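Local coordinates for histone-lysine N-methyltransferase, H3 lysine-9 specific SUVH4 (PDB 4QEO), which methylates histone H3 through its SET domain and binds methylated DNA, coupling DNA methylation to transcriptional silencing, at residues Q115-L120 / K197-F202. Numbering follows the deposited sequence.
Sequences QYEDDL and KGVSGF. With nucleotides of chain B.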
loop_
_atom_site.group_PDB
_atom_site.type_symbol
_atom_site.label_atom_id
_atom_site.label_comp_id
_atom_site.label_asym_id
_atom_site.label_seq_id
_atom_site.Cartn_x
_atom_site.Cartn_y
_atom_site.Cartn_z
ATOM N N GLN A 115 23.682 3.766 8.893
ATOM C CA GLN A 115 24.511 2.611 9.237
ATOM C C GLN A 115 26.006 2.926 9.305
ATOM O O GLN A 115 26.785 2.162 9.875
ATOM C CB GLN A 115 24.257 1.508 8.224
ATOM C CG GLN A 115 22.781 1.219 8.075
ATOM C CD GLN A 115 22.259 0.514 9.294
ATOM O OE1 GLN A 115 22.834 -0.475 9.721
ATOM N NE2 GLN A 115 21.198 1.036 9.887
ATOM N N TYR A 116 26.418 4.036 8.708
ATOM C CA TYR A 116 27.837 4.413 8.730
ATOM C C TYR A 116 28.038 5.523 9.749
ATOM O O TYR A 116 27.382 6.550 9.680
ATOM C CB TYR A 116 28.280 4.884 7.339
ATOM C CG TYR A 116 28.709 3.767 6.393
ATOM C CD1 TYR A 116 27.808 2.753 5.993
ATOM C CD2 TYR A 116 30.005 3.724 5.896
ATOM C CE1 TYR A 116 28.205 1.737 5.122
ATOM C CE2 TYR A 116 30.412 2.718 5.024
ATOM C CZ TYR A 116 29.510 1.737 4.634
ATOM O OH TYR A 116 29.941 0.757 3.772
ATOM N N GLU A 117 28.950 5.314 10.690
ATOM C CA GLU A 117 29.142 6.237 11.801
ATOM C C GLU A 117 29.562 7.644 11.330
ATOM O O GLU A 117 29.319 8.630 12.021
ATOM C CB GLU A 117 30.154 5.647 12.791
ATOM C CG GLU A 117 31.498 5.325 12.127
ATOM C CD GLU A 117 32.359 4.349 12.903
ATOM O OE1 GLU A 117 31.985 3.980 14.042
ATOM O OE2 GLU A 117 33.428 3.962 12.380
ATOM N N ASP A 118 30.153 7.752 10.141
ATOM C CA ASP A 118 30.565 9.064 9.643
ATOM C C ASP A 118 29.493 9.825 8.836
ATOM O O ASP A 118 29.729 10.957 8.437
ATOM C CB ASP A 118 31.876 8.957 8.842
ATOM C CG ASP A 118 33.007 8.336 9.660
ATOM O OD1 ASP A 118 33.547 9.046 10.525
ATOM O OD2 ASP A 118 33.342 7.144 9.456
ATOM N N ASP A 119 28.332 9.219 8.588
ATOM C CA ASP A 119 27.244 9.927 7.885
ATOM C C ASP A 119 26.754 11.103 8.741
ATOM O O ASP A 119 26.605 10.960 9.947
ATOM C CB ASP A 119 26.038 9.002 7.603
ATOM C CG ASP A 119 26.310 7.960 6.522
ATOM O OD1 ASP A 119 27.324 8.081 5.790
ATOM O OD2 ASP A 119 25.482 7.017 6.399
ATOM N N LEU A 120 26.490 12.248 8.114
ATOM C CA LEU A 120 25.908 13.401 8.804
ATOM C C LEU A 120 24.729 13.926 7.990
ATOM O O LEU A 120 24.920 14.402 6.887
ATOM C CB LEU A 120 26.946 14.524 8.990
ATOM C CG LEU A 120 26.356 15.766 9.680
ATOM C CD1 LEU A 120 25.912 15.354 11.080
ATOM C CD2 LEU A 120 27.350 16.943 9.733
ATOM N N LYS A 197 40.532 10.769 7.949
ATOM C CA LYS A 197 40.321 9.763 8.975
ATOM C C LYS A 197 38.916 9.925 9.535
ATOM O O LYS A 197 38.515 11.025 9.896
ATOM C CB LYS A 197 41.360 9.914 10.097
ATOM C CG LYS A 197 42.762 9.533 9.668
ATOM C CD LYS A 197 42.756 8.178 8.964
ATOM C CE LYS A 197 44.146 7.751 8.487
ATOM N NZ LYS A 197 44.216 6.289 8.196
ATOM N N GLY A 198 38.168 8.831 9.571
ATOM C CA GLY A 198 36.840 8.801 10.159
ATOM C C GLY A 198 36.966 8.708 11.659
ATOM O O GLY A 198 38.082 8.667 12.191
ATOM N N VAL A 199 35.830 8.670 12.347
ATOM C CA VAL A 199 35.835 8.657 13.804
ATOM C C VAL A 199 36.532 7.406 14.380
ATOM O O VAL A 199 37.076 7.458 15.477
ATOM C CB VAL A 199 34.410 8.812 14.390
ATOM C CG1 VAL A 199 33.728 10.035 13.820
ATOM C CG2 VAL A 199 33.586 7.591 14.091
ATOM N N SER A 200 36.549 6.308 13.636
ATOM C CA SER A 200 37.243 5.101 14.095
ATOM C C SER A 200 38.725 5.070 13.726
ATOM O O SER A 200 39.417 4.127 14.086
ATOM C CB SER A 200 36.569 3.824 13.578
ATOM O OG SER A 200 35.275 3.661 14.139
ATOM N N GLY A 201 39.205 6.067 12.986
ATOM C CA GLY A 201 40.627 6.157 12.691
ATOM C C GLY A 201 41.078 5.551 11.375
ATOM O O GLY A 201 42.263 5.537 11.078
ATOM N N PHE A 202 40.148 5.020 10.589
ATOM C CA PHE A 202 40.481 4.520 9.259
ATOM C C PHE A 202 40.087 5.569 8.212
ATOM O O PHE A 202 39.206 6.388 8.448
ATOM C CB PHE A 202 39.727 3.213 8.976
ATOM C CG PHE A 202 40.070 2.102 9.933
ATOM C CD1 PHE A 202 41.216 1.333 9.744
ATOM C CD2 PHE A 202 39.259 1.841 11.031
ATOM C CE1 PHE A 202 41.540 0.290 10.633
ATOM C CE2 PHE A 202 39.580 0.809 11.938
ATOM C CZ PHE A 202 40.721 0.037 11.732
ATOM N N1 5CM B 7 24.599 2.827 4.204
ATOM C C2 5CM B 7 24.508 3.992 4.975
ATOM N N3 5CM B 7 25.336 5.024 4.806
ATOM C C4 5CM B 7 26.280 4.987 3.905
ATOM C C5 5CM B 7 26.398 3.780 3.093
ATOM C C5A 5CM B 7 27.469 3.707 2.073
ATOM C C6 5CM B 7 25.543 2.731 3.303
ATOM O O2 5CM B 7 23.654 4.114 5.803
ATOM N N4 5CM B 7 27.107 5.978 3.718
ATOM C "C1'" 5CM B 7 23.725 1.713 4.493
ATOM C "C2'" 5CM B 7 23.010 0.959 3.386
ATOM C "C3'" 5CM B 7 22.847 -0.398 4.030
ATOM C "C4'" 5CM B 7 24.181 -0.573 4.726
ATOM O "O4'" 5CM B 7 24.552 0.735 5.089
ATOM O "O3'" 5CM B 7 21.850 -0.384 5.037
ATOM C "C5'" 5CM B 7 25.267 -1.301 3.927
ATOM O "O5'" 5CM B 7 25.569 -0.783 2.658
ATOM P P 5CM B 7 26.968 -0.927 1.985
ATOM O OP1 5CM B 7 27.004 -0.028 0.881
ATOM O OP2 5CM B 7 27.983 -0.904 2.974
HETATM O O HOH W 1 34.706 5.947 11.331
#
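E117 OE2 takes three hydrogen bonds: S200 OG donates to it at 2.6 Å, a water donates a second bond, and the backbone N of Q142 supplies a third. The hydroxyl arrives on the syn side but 32° out of the carboxylate plane, so this short bond is tilted. The same water also donates to D118 OD2 and accepts from S200 N, tying both acids to the backbone of 197-202. D118 completes the junction with its other oxygen: V199 N donates at 2.9 Å to the syn lone pair of D118 OD1, with an N-H...O angle of 161°. Water and amide thus divide the D118 carboxylate between them and limit its rotation. Apolar contact is slight. V199 CG2 lies 3.7 Å from E117 CG, the two side chains running past each other in opposite directions; E117 sets CG between its backbone N and carbonyl carbon (chi1 57°), and the chain beyond CG is extended, which carries OE2 to S200 OG. G198 CA packs 3.3 Å from D118 OD1.

Each segment contains a type I beta turn, Y116-D119 and G198-G201, the latter linking strands 180-197 and 203-211. Residues at the ends of the first turn, Y116 and D119, and Q115 just before it, contact the DNA. D119 OD1 accepts from N4 of 5-methylcytosine 5CM7 of chain B at 3.0 Å, Q115 N donates to 5CM7 O2 at 3.1 Å, and the Y116 ring lies over the base, with CD1 3.4 Å from 5CM7 C5. The turn-to-turn contact through E117 and D118 thus sits beside these base contacts, which are themselves characteristic of the SRA domain's pocket for a flipped-out 5-methylcytosine.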